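Local coordinates for hypothetical Membrane Spanning Protein (Bacillus cereus, PDB 2FB5) that is a diadenylate cyclase that condenses two ATP molecules into cyclic di-AMP and is required for efficient spore formation, at residues A[5-10]-A[65-70]. Sequence-based numbering, arbitrary orientation.
Sequences MHEWGL and YIQAYL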
loop_
_atom_site.group_PDB
_atom_site.type_symbol
_atom_site.label_atom_id
_atom_site.label_comp_id
_atom_site.label_asym_id
_atom_site.label_seq_id
_atom_site.Cartn_x
_atom_site.Cartn_y
_atom_site.Cartn_z
ATOM N N MET A 5 3.848 7.077 3.173
ATOM C CA MET A 5 2.529 7.051 3.810
ATOM C C MET A 5 1.913 8.446 3.720
ATOM O O MET A 5 0.785 8.601 3.232
ATOM C CB MET A 5 2.618 6.582 5.274
ATOM C CG MET A 5 1.255 6.393 5.996
ATOM S SD MET A 5 1.272 6.757 7.771
ATOM C CE MET A 5 1.482 8.534 7.744
ATOM N N HIS A 6 2.667 9.454 4.167
ATOM C CA HIS A 6 2.239 10.852 4.097
ATOM C C HIS A 6 1.924 11.280 2.661
ATOM O O HIS A 6 0.866 11.854 2.407
ATOM C CB HIS A 6 3.293 11.768 4.747
ATOM C CG HIS A 6 2.942 13.226 4.731
ATOM N ND1 HIS A 6 2.206 13.830 5.732
ATOM C CD2 HIS A 6 3.260 14.212 3.855
ATOM C CE1 HIS A 6 2.067 15.117 5.462
ATOM N NE2 HIS A 6 2.697 15.375 4.329
ATOM N N GLU A 7 2.821 10.969 1.725
ATOM C CA GLU A 7 2.639 11.336 0.312
ATOM C C GLU A 7 1.397 10.680 -0.296
ATOM O O GLU A 7 0.738 11.264 -1.160
ATOM C CB GLU A 7 3.890 10.974 -0.519
ATOM C CG GLU A 7 5.150 11.801 -0.174
ATOM C CD GLU A 7 4.921 13.301 -0.282
ATOM O OE1 GLU A 7 4.351 13.756 -1.303
ATOM O OE2 GLU A 7 5.305 14.040 0.654
ATOM N N TRP A 8 1.103 9.455 0.135
ATOM C CA TRP A 8 -0.086 8.753 -0.334
ATOM C C TRP A 8 -1.362 9.489 0.095
ATOM O O TRP A 8 -2.282 9.694 -0.711
ATOM C CB TRP A 8 -0.110 7.335 0.188
ATOM C CG TRP A 8 -1.177 6.513 -0.441
ATOM C CD1 TRP A 8 -1.682 6.652 -1.702
ATOM C CD2 TRP A 8 -1.872 5.416 0.153
ATOM N NE1 TRP A 8 -2.659 5.717 -1.924
ATOM C CE2 TRP A 8 -2.794 4.941 -0.803
ATOM C CE3 TRP A 8 -1.805 4.787 1.403
ATOM C CZ2 TRP A 8 -3.635 3.847 -0.560
ATOM C CZ3 TRP A 8 -2.652 3.706 1.651
ATOM C CH2 TRP A 8 -3.560 3.255 0.673
ATOM N N GLY A 9 -1.410 9.866 1.365
ATOM C CA GLY A 9 -2.453 10.761 1.869
ATOM C C GLY A 9 -2.587 12.019 1.032
ATOM O O GLY A 9 -3.700 12.443 0.734
ATOM N N LEU A 10 -1.467 12.631 0.647
ATOM C CA LEU A 10 -1.535 13.876 -0.139
ATOM C C LEU A 10 -2.081 13.626 -1.538
ATOM O O LEU A 10 -2.868 14.420 -2.043
ATOM C CB LEU A 10 -0.175 14.561 -0.235
ATOM C CG LEU A 10 0.406 15.102 1.079
ATOM C CD1 LEU A 10 1.767 15.731 0.821
ATOM C CD2 LEU A 10 -0.529 16.101 1.780
ATOM N N TYR A 65 -1.915 13.705 -10.856
ATOM C CA TYR A 65 -1.058 12.722 -11.520
ATOM C C TYR A 65 0.444 12.960 -11.327
ATOM O O TYR A 65 1.195 11.999 -11.154
ATOM C CB TYR A 65 -1.421 12.549 -12.988
ATOM C CG TYR A 65 -2.733 11.809 -13.146
ATOM C CD1 TYR A 65 -2.832 10.454 -12.807
ATOM C CD2 TYR A 65 -3.878 12.465 -13.590
ATOM C CE1 TYR A 65 -4.027 9.770 -12.930
ATOM C CE2 TYR A 65 -5.103 11.778 -13.708
ATOM C CZ TYR A 65 -5.158 10.434 -13.388
ATOM O OH TYR A 65 -6.340 9.732 -13.509
ATOM N N ILE A 66 0.877 14.215 -11.343
ATOM C CA ILE A 66 2.294 14.527 -11.110
ATOM C C ILE A 66 2.665 13.997 -9.722
ATOM O O ILE A 66 3.666 13.303 -9.568
ATOM C CB ILE A 66 2.614 16.043 -11.286
ATOM C CG1 ILE A 66 2.539 16.484 -12.762
ATOM C CG2 ILE A 66 3.976 16.438 -10.653
ATOM C CD1 ILE A 66 3.288 15.592 -13.772
ATOM N N GLN A 67 1.820 14.292 -8.732
ATOM C CA GLN A 67 2.011 13.814 -7.359
ATOM C C GLN A 67 2.024 12.286 -7.242
ATOM O O GLN A 67 2.921 11.727 -6.619
ATOM C CB GLN A 67 0.963 14.446 -6.427
ATOM C CG GLN A 67 0.893 13.876 -4.983
ATOM C CD GLN A 67 2.144 14.106 -4.148
ATOM O OE1 GLN A 67 2.963 14.986 -4.448
ATOM N NE2 GLN A 67 2.281 13.328 -3.065
ATOM N N ALA A 68 1.038 11.619 -7.844
ATOM C CA ALA A 68 0.897 10.174 -7.754
ATOM C C ALA A 68 2.021 9.434 -8.486
ATOM O O ALA A 68 2.542 8.431 -7.983
ATOM C CB ALA A 68 -0.484 9.724 -8.286
ATOM N N TYR A 69 2.392 9.932 -9.663
ATOM C CA TYR A 69 3.435 9.292 -10.478
ATOM C C TYR A 69 4.871 9.616 -10.056
ATOM O O TYR A 69 5.774 8.807 -10.268
ATOM C CB TYR A 69 3.271 9.654 -11.950
ATOM C CG TYR A 69 2.025 9.112 -12.612
ATOM C CD1 TYR A 69 1.450 7.901 -12.202
ATOM C CD2 TYR A 69 1.433 9.797 -13.668
ATOM C CE1 TYR A 69 0.296 7.403 -12.825
ATOM C CE2 TYR A 69 0.293 9.317 -14.291
ATOM C CZ TYR A 69 -0.271 8.121 -13.874
ATOM O OH TYR A 69 -1.407 7.643 -14.507
ATOM N N LEU A 70 5.082 10.803 -9.483
ATOM C CA LEU A 70 6.439 11.263 -9.182
ATOM C C LEU A 70 6.836 11.260 -7.696
ATOM O O LEU A 70 8.017 11.136 -7.388
ATOM C CB LEU A 70 6.723 12.650 -9.798
ATOM C CG LEU A 70 6.635 12.819 -11.320
ATOM C CD1 LEU A 70 7.199 14.188 -11.764
ATOM C CD2 LEU A 70 7.342 11.688 -12.090
HETATM O O HOH W 1 4.098 16.130 -2.124
#
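Leu-10 and Gln-67 bring the helical segments 5-10 and 65-70 closest, with CA atoms 8.0 Å apart. Gln-67 reaches across, and Glu-7 supplies both acceptors: the Gln-67 CG lies anti to the backbone N (chi1 171°) and the chain bends at chi2, carrying the amide to the other helix. One bond, 2.8 Å from Gln-67 NE2 to Glu-7 OE1, is nearly straight and arrives on the anti side, somewhat out of the carboxylate plane; the other, 3.2 Å from NE2 to the backbone Glu-7 O, is more bent. Both acceptors lie close to the amide plane, where the two hydrogens of NE2 point, which helps to set the amide's rotation. Glutamine suits this place because one amide both donates, through NE2, and accepts, through OE1, from a water that also donates to Glu-7 OE1. Glu-7, bent at chi2, folds its carboxylate over to Gln-67, a strong acceptor if ionised. Leu-10, on the surface, merely brings its CB alongside the amide. This polar clasp joins helices 4-35 and 47-70, the antiparallel hairpin of the CdaS N-terminal region; nearby, Ile-66 packs on Phe-194 of strand 192-196 and Leu-70 on Leu-181 of strand 181-185.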